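PDB 6LB7: calcium uptake protein 2, mitochondrial from Homo sapiens, which binds calcium through an EF-hand and probably helps regulate calcium uptake into mitochondria through the calcium uniporter. Local coordinates for residues B[189-194]-B[208-213]; B[160-165]-B[169-174]. One frame throughout, in Å; residues are numbered along the deposited sequence.

Interaction 1: B[189-194]-B[208-213]; sequences EMEFLQ and AEWLLF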
ATOM      1  N   GLU B 189      21.194   4.733 -16.043  1.00 10.88           N
ATOM      2  CA  GLU B 189      22.184   4.979 -17.090  1.00 10.96           C
ATOM      3  C   GLU B 189      23.341   4.002 -16.984  1.00 10.90           C
ATOM      4  O   GLU B 189      23.881   3.543 -17.997  1.00 12.00           O
ATOM      5  CB  GLU B 189      22.688   6.428 -17.012  1.00 10.94           C
ATOM      6  CG  GLU B 189      21.635   7.450 -17.448  1.00 15.23           C
ATOM      7  CD  GLU B 189      22.089   8.889 -17.316  1.00 17.23           C
ATOM      8  OE1 GLU B 189      23.198   9.137 -16.812  1.00 23.99           O
ATOM      9  OE2 GLU B 189      21.309   9.770 -17.720  1.00 14.26           O
ATOM     10  N   MET B 190      23.742   3.667 -15.765  1.00  9.54           N
ATOM     11  CA  MET B 190      24.866   2.751 -15.619  1.00  9.53           C
ATOM     12  C   MET B 190      24.491   1.343 -16.067  1.00 16.52           C
ATOM     13  O   MET B 190      25.257   0.683 -16.777  1.00  9.72           O
ATOM     14  CB  MET B 190      25.331   2.765 -14.177  1.00  9.42           C
ATOM     15  CG  MET B 190      26.578   2.004 -13.946  1.00 23.36           C
ATOM     16  SD  MET B 190      27.200   2.432 -12.315  1.00 23.98           S
ATOM     17  CE  MET B 190      28.906   1.964 -12.533  1.00 16.96           C
ATOM     18  N   GLU B 191      23.309   0.867 -15.665  1.00 11.47           N
ATOM     19  CA  GLU B 191      22.857  -0.443 -16.123  1.00 13.18           C
ATOM     20  C   GLU B 191      22.641  -0.459 -17.633  1.00 11.78           C
ATOM     21  O   GLU B 191      22.952  -1.449 -18.297  1.00 12.79           O
ATOM     22  CB  GLU B 191      21.577  -0.850 -15.388  1.00 11.88           C
ATOM     23  CG  GLU B 191      21.845  -1.158 -13.916  1.00 11.37           C
ATOM     24  CD  GLU B 191      20.679  -1.829 -13.224  1.00 16.89           C
ATOM     25  OE1 GLU B 191      19.507  -1.527 -13.565  1.00 12.67           O
ATOM     26  OE2 GLU B 191      20.943  -2.681 -12.347  1.00 19.67           O
ATOM     27  N   PHE B 192      22.125   0.626 -18.199  1.00 11.19           N
ATOM     28  CA  PHE B 192      21.956   0.662 -19.647  1.00 14.53           C
ATOM     29  C   PHE B 192      23.268   0.366 -20.364  1.00 17.41           C
ATOM     30  O   PHE B 192      23.323  -0.490 -21.243  1.00 11.51           O
ATOM     31  CB  PHE B 192      21.434   2.018 -20.095  1.00 11.29           C
ATOM     32  CG  PHE B 192      21.210   2.103 -21.585  1.00 12.49           C
ATOM     33  CD1 PHE B 192      22.200   2.599 -22.427  1.00 11.62           C
ATOM     34  CD2 PHE B 192      20.013   1.664 -22.139  1.00 11.77           C
ATOM     35  CE1 PHE B 192      21.990   2.669 -23.801  1.00 21.34           C
ATOM     36  CE2 PHE B 192      19.792   1.741 -23.497  1.00 12.06           C
ATOM     37  CZ  PHE B 192      20.780   2.242 -24.333  1.00 14.85           C
ATOM     38  N   LEU B 193      24.342   1.079 -20.009  1.00 12.08           N
ATOM     39  CA  LEU B 193      25.606   0.852 -20.705  1.00 13.05           C
ATOM     40  C   LEU B 193      26.230  -0.485 -20.337  1.00 12.20           C
ATOM     41  O   LEU B 193      26.903  -1.103 -21.171  1.00 12.38           O
ATOM     42  CB  LEU B 193      26.573   1.987 -20.421  1.00 17.51           C
ATOM     43  CG  LEU B 193      26.192   3.170 -21.314  1.00 32.09           C
ATOM     44  CD1 LEU B 193      26.844   4.446 -20.803  1.00 32.55           C
ATOM     45  CD2 LEU B 193      26.562   2.875 -22.781  1.00 28.96           C
ATOM     46  N   GLN B 194      26.017  -0.944 -19.102  1.00 12.18           N
ATOM     47  CA  GLN B 194      26.503  -2.263 -18.716  1.00 15.04           C
ATOM     48  C   GLN B 194      25.908  -3.347 -19.615  1.00 12.47           C
ATOM     49  O   GLN B 194      26.623  -4.203 -20.146  1.00 14.49           O
ATOM     50  CB  GLN B 194      26.164  -2.513 -17.233  1.00 12.06           C
ATOM     51  CG  GLN B 194      26.651  -3.801 -16.654  1.00 13.60           C
ATOM     52  CD  GLN B 194      28.133  -3.961 -16.728  1.00 30.38           C
ATOM     53  OE1 GLN B 194      28.837  -3.079 -16.689  1.00 34.80           O
ATOM     54  NE2 GLN B 194      28.599  -5.093 -16.855  1.00 20.03           N
ATOM     55  N   ALA B 208      16.675  -8.010 -22.695  1.00 13.15           N
ATOM     56  CA  ALA B 208      16.255  -9.259 -22.071  1.00 13.94           C
ATOM     57  C   ALA B 208      17.274  -9.724 -21.037  1.00 13.31           C
ATOM     58  O   ALA B 208      16.898 -10.193 -19.959  1.00 12.58           O
ATOM     59  CB  ALA B 208      16.040 -10.335 -23.135  1.00 13.46           C
ATOM     60  N   GLU B 209      18.571  -9.600 -21.346  1.00 14.11           N
ATOM     61  CA  GLU B 209      19.600  -9.976 -20.374  1.00 16.77           C
ATOM     62  C   GLU B 209      19.509  -9.141 -19.113  1.00 14.88           C
ATOM     63  O   GLU B 209      19.654  -9.671 -18.003  1.00 12.21           O
ATOM     64  CB  GLU B 209      20.997  -9.816 -20.964  1.00 16.32           C
ATOM     65  CG  GLU B 209      21.384 -10.782 -22.038  1.00 38.34           C
ATOM     66  CD  GLU B 209      22.669 -10.339 -22.704  1.00 50.21           C
ATOM     67  OE1 GLU B 209      22.899 -10.698 -23.872  1.00 49.12           O
ATOM     68  OE2 GLU B 209      23.440  -9.588 -22.061  1.00 58.13           O
ATOM     69  N   TRP B 210      19.313  -7.824 -19.256  1.00 12.32           N
ATOM     70  CA  TRP B 210      19.068  -7.001 -18.073  1.00 15.06           C
ATOM     71  C   TRP B 210      17.845  -7.505 -17.305  1.00 13.22           C
ATOM     72  O   TRP B 210      17.882  -7.680 -16.081  1.00 14.26           O
ATOM     73  CB  TRP B 210      18.875  -5.536 -18.489  1.00 11.95           C
ATOM     74  CG  TRP B 210      18.392  -4.677 -17.360  1.00 11.69           C
ATOM     75  CD1 TRP B 210      19.165  -4.071 -16.388  1.00 11.46           C
ATOM     76  CD2 TRP B 210      17.034  -4.301 -17.083  1.00 11.69           C
ATOM     77  NE1 TRP B 210      18.366  -3.359 -15.536  1.00 11.31           N
ATOM     78  CE2 TRP B 210      17.056  -3.482 -15.941  1.00 11.44           C
ATOM     79  CE3 TRP B 210      15.803  -4.590 -17.686  1.00 11.90           C
ATOM     80  CZ2 TRP B 210      15.888  -2.951 -15.375  1.00 18.32           C
ATOM     81  CZ3 TRP B 210      14.635  -4.060 -17.120  1.00 11.86           C
ATOM     82  CH2 TRP B 210      14.692  -3.248 -15.977  1.00 15.28           C
ATOM     83  N   LEU B 211      16.745  -7.758 -18.018  1.00 13.14           N
ATOM     84  CA  LEU B 211      15.483  -8.060 -17.343  1.00 17.98           C
ATOM     85  C   LEU B 211      15.571  -9.360 -16.552  1.00 17.38           C
ATOM     86  O   LEU B 211      14.986  -9.474 -15.472  1.00 12.17           O
ATOM     87  CB  LEU B 211      14.352  -8.126 -18.375  1.00 17.58           C
ATOM     88  CG  LEU B 211      12.913  -8.389 -17.925  1.00 17.87           C
ATOM     89  CD1 LEU B 211      12.416  -7.265 -17.089  1.00 12.49           C
ATOM     90  CD2 LEU B 211      12.001  -8.565 -19.138  1.00 18.89           C
ATOM     91  N   LEU B 212      16.300 -10.343 -17.073  1.00 11.38           N
ATOM     92  CA  LEU B 212      16.409 -11.676 -16.505  1.00 19.22           C
ATOM     93  C   LEU B 212      17.641 -11.838 -15.626  1.00 21.50           C
ATOM     94  O   LEU B 212      17.920 -12.943 -15.164  1.00 21.48           O
ATOM     95  CB  LEU B 212      16.443 -12.723 -17.640  1.00 11.82           C
ATOM     96  CG  LEU B 212      15.162 -12.841 -18.469  1.00 17.65           C
ATOM     97  CD1 LEU B 212      15.391 -13.687 -19.714  1.00 12.50           C
ATOM     98  CD2 LEU B 212      14.078 -13.447 -17.598  1.00 20.95           C
ATOM     99  N   PHE B 213      18.383 -10.763 -15.385  1.00 19.94           N
ATOM    100  CA  PHE B 213      19.677 -10.883 -14.722  1.00 21.61           C
ATOM    101  C   PHE B 213      19.562 -11.454 -13.310  1.00 16.04           C
ATOM    102  O   PHE B 213      20.466 -12.166 -12.864  1.00 19.35           O
ATOM    103  CB  PHE B 213      20.353  -9.525 -14.692  1.00 19.62           C
ATOM    104  CG  PHE B 213      21.802  -9.579 -14.302  1.00 21.25           C
ATOM    105  CD1 PHE B 213      22.731 -10.157 -15.137  1.00 18.61           C
ATOM    106  CD2 PHE B 213      22.226  -9.044 -13.104  1.00 20.89           C
ATOM    107  CE1 PHE B 213      24.064 -10.204 -14.782  1.00 26.75           C
ATOM    108  CE2 PHE B 213      23.569  -9.088 -12.742  1.00 26.80           C
ATOM    109  CZ  PHE B 213      24.481  -9.658 -13.577  1.00 23.10           C
TER
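The long helix 173-196, which follows the short strand 171-172, is tied here to helix 204-211 by one buried pair, E191 and W210. The indole N-H is the donor: W210 NE1 lies 2.9 Å from E191 OE1, and the N-H...O angle of 165° makes the bond nearly straight. The oxygen sits at the ring edge, close to the indole plane, so NE1 points directly at it. The carboxylate is turned almost square to the ring, its plane 80° from that of the indole, and the donor meets OE1 from above the carboxylate plane. W210 CG is anti to the backbone N (chi1 170°), which sends the indole toward helix 173-196. E191 runs out extended beyond CG and crosses it; its CB comes 4.1 Å from W210 CD1. The backbones stay well apart, with E191 CA and W210 CA 7.8 Å from each other, and the side chains alone bridge the gap. The other carboxylate oxygen, OE2, forms salt bridges with R318 and R321, so the buried acid is gripped at both oxygens and its negative charge is probably well stabilised. R318 also makes a cation-pi contact with W210 and a hydrogen bond to its backbone O. F195 and F242 meet the indole edge-to-face, wedging the pair among helices 173-196, 239-249 and 308-320.

Interaction 2: B[160-165]-B[169-174]; sequences MRFFGK and RKLHYK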
ATOM      1  N   MET B 160      27.954  14.818   4.296  1.00 25.55           N
ATOM      2  CA  MET B 160      28.629  15.974   3.703  1.00 32.44           C
ATOM      3  C   MET B 160      27.758  16.660   2.660  1.00 26.33           C
ATOM      4  O   MET B 160      27.575  17.883   2.690  1.00 30.88           O
ATOM      5  CB  MET B 160      29.936  15.541   3.044  1.00 46.82           C
ATOM      6  CG  MET B 160      30.957  14.966   3.977  1.00 64.41           C
ATOM      7  SD  MET B 160      31.761  16.309   4.847  1.00 89.08           S
ATOM      8  CE  MET B 160      31.779  17.565   3.570  1.00 85.84           C
ATOM      9  N   ARG B 161      27.266  15.882   1.692  1.00 24.15           N
ATOM     10  CA  ARG B 161      26.467  16.439   0.608  1.00 33.36           C
ATOM     11  C   ARG B 161      25.220  17.137   1.138  1.00 32.18           C
ATOM     12  O   ARG B 161      24.843  18.211   0.655  1.00 37.54           O
ATOM     13  CB  ARG B 161      26.102  15.315  -0.360  1.00 27.47           C
ATOM     14  CG  ARG B 161      24.981  15.566  -1.298  1.00 30.52           C
ATOM     15  CD  ARG B 161      25.282  16.567  -2.334  1.00 29.50           C
ATOM     16  NE  ARG B 161      24.918  16.169  -3.538  1.00 43.47           N
ATOM     17  CZ  ARG B 161      24.076  16.713  -4.189  1.00 58.09           C
ATOM     18  NH1 ARG B 161      23.496  17.679  -3.753  1.00 62.63           N
ATOM     19  NH2 ARG B 161      23.803  16.283  -5.274  1.00 63.36           N
ATOM     20  N   PHE B 162      24.587  16.569   2.163  1.00 24.66           N
ATOM     21  CA  PHE B 162      23.317  17.088   2.654  1.00 24.37           C
ATOM     22  C   PHE B 162      23.504  18.183   3.697  1.00 27.18           C
ATOM     23  O   PHE B 162      22.751  19.164   3.701  1.00 31.21           O
ATOM     24  CB  PHE B 162      22.464  15.951   3.246  1.00 20.38           C
ATOM     25  CG  PHE B 162      21.997  14.927   2.220  1.00 28.83           C
ATOM     26  CD1 PHE B 162      21.884  15.267   0.874  1.00 27.23           C
ATOM     27  CD2 PHE B 162      21.671  13.628   2.606  1.00 27.64           C
ATOM     28  CE1 PHE B 162      21.466  14.331  -0.073  1.00 26.84           C
ATOM     29  CE2 PHE B 162      21.244  12.681   1.662  1.00 32.43           C
ATOM     30  CZ  PHE B 162      21.143  13.034   0.319  1.00 29.01           C
ATOM     31  N   PHE B 163      24.494  18.049   4.585  1.00 27.00           N
ATOM     32  CA  PHE B 163      24.566  18.908   5.760  1.00 27.91           C
ATOM     33  C   PHE B 163      25.898  19.625   5.996  1.00 35.86           C
ATOM     34  O   PHE B 163      26.007  20.352   6.985  1.00 36.20           O
ATOM     35  CB  PHE B 163      24.214  18.094   7.015  1.00 28.83           C
ATOM     36  CG  PHE B 163      23.038  17.169   6.824  1.00 24.70           C
ATOM     37  CD1 PHE B 163      23.184  15.797   6.954  1.00 24.08           C
ATOM     38  CD2 PHE B 163      21.791  17.672   6.485  1.00 20.74           C
ATOM     39  CE1 PHE B 163      22.092  14.944   6.771  1.00 20.22           C
ATOM     40  CE2 PHE B 163      20.699  16.820   6.285  1.00 27.13           C
ATOM     41  CZ  PHE B 163      20.854  15.457   6.429  1.00 25.87           C
ATOM     42  N   GLY B 164      26.900  19.467   5.134  1.00 36.34           N
ATOM     43  CA  GLY B 164      28.217  20.018   5.421  1.00 39.46           C
ATOM     44  C   GLY B 164      28.889  19.279   6.571  1.00 53.14           C
ATOM     45  O   GLY B 164      28.329  18.370   7.180  1.00 61.79           O
ATOM     46  N   LYS B 165      30.116  19.711   6.888  1.00 52.44           N
ATOM     47  CA  LYS B 165      30.910  18.867   7.779  1.00 61.51           C
ATOM     48  C   LYS B 165      30.449  18.964   9.231  1.00 66.09           C
ATOM     49  O   LYS B 165      30.405  17.950   9.941  1.00 60.46           O
ATOM     50  CB  LYS B 165      32.391  19.223   7.662  1.00 70.11           C
ATOM     51  CG  LYS B 165      32.964  18.851   6.383  1.00 79.79           C
ATOM     52  CD  LYS B 165      32.318  19.460   5.212  1.00 89.56           C
ATOM     53  CE  LYS B 165      31.950  20.779   5.453  1.00 98.26           C
ATOM     54  NZ  LYS B 165      31.125  21.369   4.433  1.00103.80           N
ATOM     55  N   ARG B 169      24.507  22.858   7.153  1.00 37.64           N
ATOM     56  CA  ARG B 169      23.509  23.056   6.113  1.00 35.46           C
ATOM     57  C   ARG B 169      22.255  22.240   6.413  1.00 31.21           C
ATOM     58  O   ARG B 169      22.294  21.232   7.122  1.00 27.20           O
ATOM     59  CB  ARG B 169      24.103  22.673   4.752  1.00 46.87           C
ATOM     60  CG  ARG B 169      23.299  23.103   3.522  1.00 62.08           C
ATOM     61  CD  ARG B 169      23.929  22.531   2.249  1.00 70.30           C
ATOM     62  NE  ARG B 169      22.993  22.429   1.127  1.00 74.14           N
ATOM     63  CZ  ARG B 169      22.118  21.436   0.970  1.00 73.86           C
ATOM     64  NH1 ARG B 169      22.037  20.474   1.881  1.00 62.37           N
ATOM     65  NH2 ARG B 169      21.310  21.411  -0.090  1.00 76.03           N
ATOM     66  N   LYS B 170      21.126  22.704   5.889  1.00 28.18           N
ATOM     67  CA  LYS B 170      19.859  22.006   6.027  1.00 32.49           C
ATOM     68  C   LYS B 170      19.346  21.651   4.635  1.00 39.52           C
ATOM     69  O   LYS B 170      19.538  22.416   3.684  1.00 34.39           O
ATOM     70  CB  LYS B 170      18.861  22.868   6.801  1.00 38.50           C
ATOM     71  CG  LYS B 170      19.528  23.631   7.962  1.00 49.21           C
ATOM     72  CD  LYS B 170      18.573  23.962   9.097  1.00 54.12           C
ATOM     73  CE  LYS B 170      18.982  25.240   9.845  1.00 58.53           C
ATOM     74  NZ  LYS B 170      18.084  26.401   9.552  1.00 58.64           N
ATOM     75  N   LEU B 171      18.701  20.486   4.512  1.00 31.74           N
ATOM     76  CA  LEU B 171      18.311  19.927   3.216  1.00 25.75           C
ATOM     77  C   LEU B 171      16.827  20.204   2.960  1.00 24.38           C
ATOM     78  O   LEU B 171      15.954  19.685   3.663  1.00 24.34           O
ATOM     79  CB  LEU B 171      18.614  18.427   3.172  1.00 22.11           C
ATOM     80  CG  LEU B 171      18.266  17.629   1.915  1.00 22.06           C
ATOM     81  CD1 LEU B 171      19.030  18.173   0.725  1.00 24.57           C
ATOM     82  CD2 LEU B 171      18.583  16.139   2.103  1.00 25.34           C
ATOM     83  N   HIS B 172      16.546  21.019   1.951  1.00 25.17           N
ATOM     84  CA  HIS B 172      15.174  21.332   1.579  1.00 24.51           C
ATOM     85  C   HIS B 172      14.646  20.262   0.633  1.00 27.23           C
ATOM     86  O   HIS B 172      15.401  19.442   0.102  1.00 25.77           O
ATOM     87  CB  HIS B 172      15.105  22.720   0.941  1.00 30.47           C
ATOM     88  CG  HIS B 172      15.537  23.813   1.866  1.00 32.57           C
ATOM     89  ND1 HIS B 172      14.643  24.669   2.476  1.00 35.87           N
ATOM     90  CD2 HIS B 172      16.765  24.159   2.322  1.00 40.68           C
ATOM     91  CE1 HIS B 172      15.306  25.513   3.248  1.00 38.85           C
ATOM     92  NE2 HIS B 172      16.593  25.221   3.177  1.00 38.70           N
ATOM     93  N   TYR B 173      13.326  20.264   0.419  1.00 17.08           N
ATOM     94  CA  TYR B 173      12.746  19.173  -0.354  1.00 20.20           C
ATOM     95  C   TYR B 173      13.266  19.159  -1.785  1.00 34.55           C
ATOM     96  O   TYR B 173      13.486  18.083  -2.363  1.00 26.53           O
ATOM     97  CB  TYR B 173      11.225  19.239  -0.362  1.00 20.40           C
ATOM     98  CG  TYR B 173      10.668  18.119  -1.198  1.00 25.13           C
ATOM     99  CD1 TYR B 173      10.988  16.785  -0.901  1.00 15.72           C
ATOM    100  CD2 TYR B 173       9.859  18.379  -2.308  1.00 22.20           C
ATOM    101  CE1 TYR B 173      10.504  15.741  -1.680  1.00 21.36           C
ATOM    102  CE2 TYR B 173       9.372  17.352  -3.084  1.00 28.71           C
ATOM    103  CZ  TYR B 173       9.701  16.027  -2.763  1.00 24.85           C
ATOM    104  OH  TYR B 173       9.215  15.005  -3.533  1.00 26.22           O
ATOM    105  N   LYS B 174      13.462  20.333  -2.387  1.00 28.60           N
ATOM    106  CA  LYS B 174      13.795  20.296  -3.808  1.00 27.40           C
ATOM    107  C   LYS B 174      15.196  19.746  -4.040  1.00 18.52           C
ATOM    108  O   LYS B 174      15.419  19.065  -5.043  1.00 25.00           O
ATOM    109  CB  LYS B 174      13.589  21.671  -4.443  1.00 34.19           C
ATOM    110  CG  LYS B 174      14.771  22.591  -4.481  1.00 42.86           C
ATOM    111  CD  LYS B 174      14.357  23.919  -5.147  1.00 54.25           C
ATOM    112  CE  LYS B 174      15.495  24.925  -5.151  1.00 51.89           C
ATOM    113  NZ  LYS B 174      15.108  26.280  -5.622  1.00 50.21           N
TER
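F162 offers one ring face to L171, whose CD2 methyl lies 3.8 Å from the ring centroid and 20° off its normal, a CH-pi contact. The methyl is displaced toward the rim, and its nearest approach is 3.6 Å, to F162 CG. With chi1 at 179°, the L171 branch extends away from its own backbone N and toward helix 157-163. F162 CB in turn stands over the centre of the F163 ring, while L171 CB reaches F163 CE2 obliquely at 4.1 Å. Cut back to an alanine, F162 would lose its ring, which would probably leave the L171 methyl without its aromatic face and open a gap between the helix end and the strand. Beside this apolar patch the backbone closes the turn: R169 N donates to F163 O at 2.9 Å, with an N-H...O angle of 161°. The extended R169 side chain runs back along the last turn of the helix; its NH1 is modelled too close to F162 O for the detail of that bond to be trusted. G164 leaves the helix with positive phi, a conformation that suits glycine, and its N still bonds to M160 O. L171 pairs through its backbone with I116 of strand 115-116, in a short two-stranded antiparallel sheet consistent with the pairing of EF-hand loops. F179 meets F162 edge-to-face and F176 touches L171, so helix 157-163 is packed against both this sheet and helix 173-196.

Overall arrangement
Interaction 2 comes first along the chain and closes before interaction 1 opens. Helix 173-196 serves both: 169-174 leads into its start, and 189-194 lies near its other end. Their centres are 32 Å apart, their nearest atoms about 14 Å, on opposite sides of the chain's centre. Interaction 2 lies beside the calcium-bound loop of D109, D111, N113, M115 and E120, which strand 115-116 links to strand 171-172. Interaction 1, more central and buried, joins the same helix to 204-211 and the C-terminal helix 308-320. The shared helix thus spans from the calcium-bound part of the fold to the later helices, connecting the two within one chain.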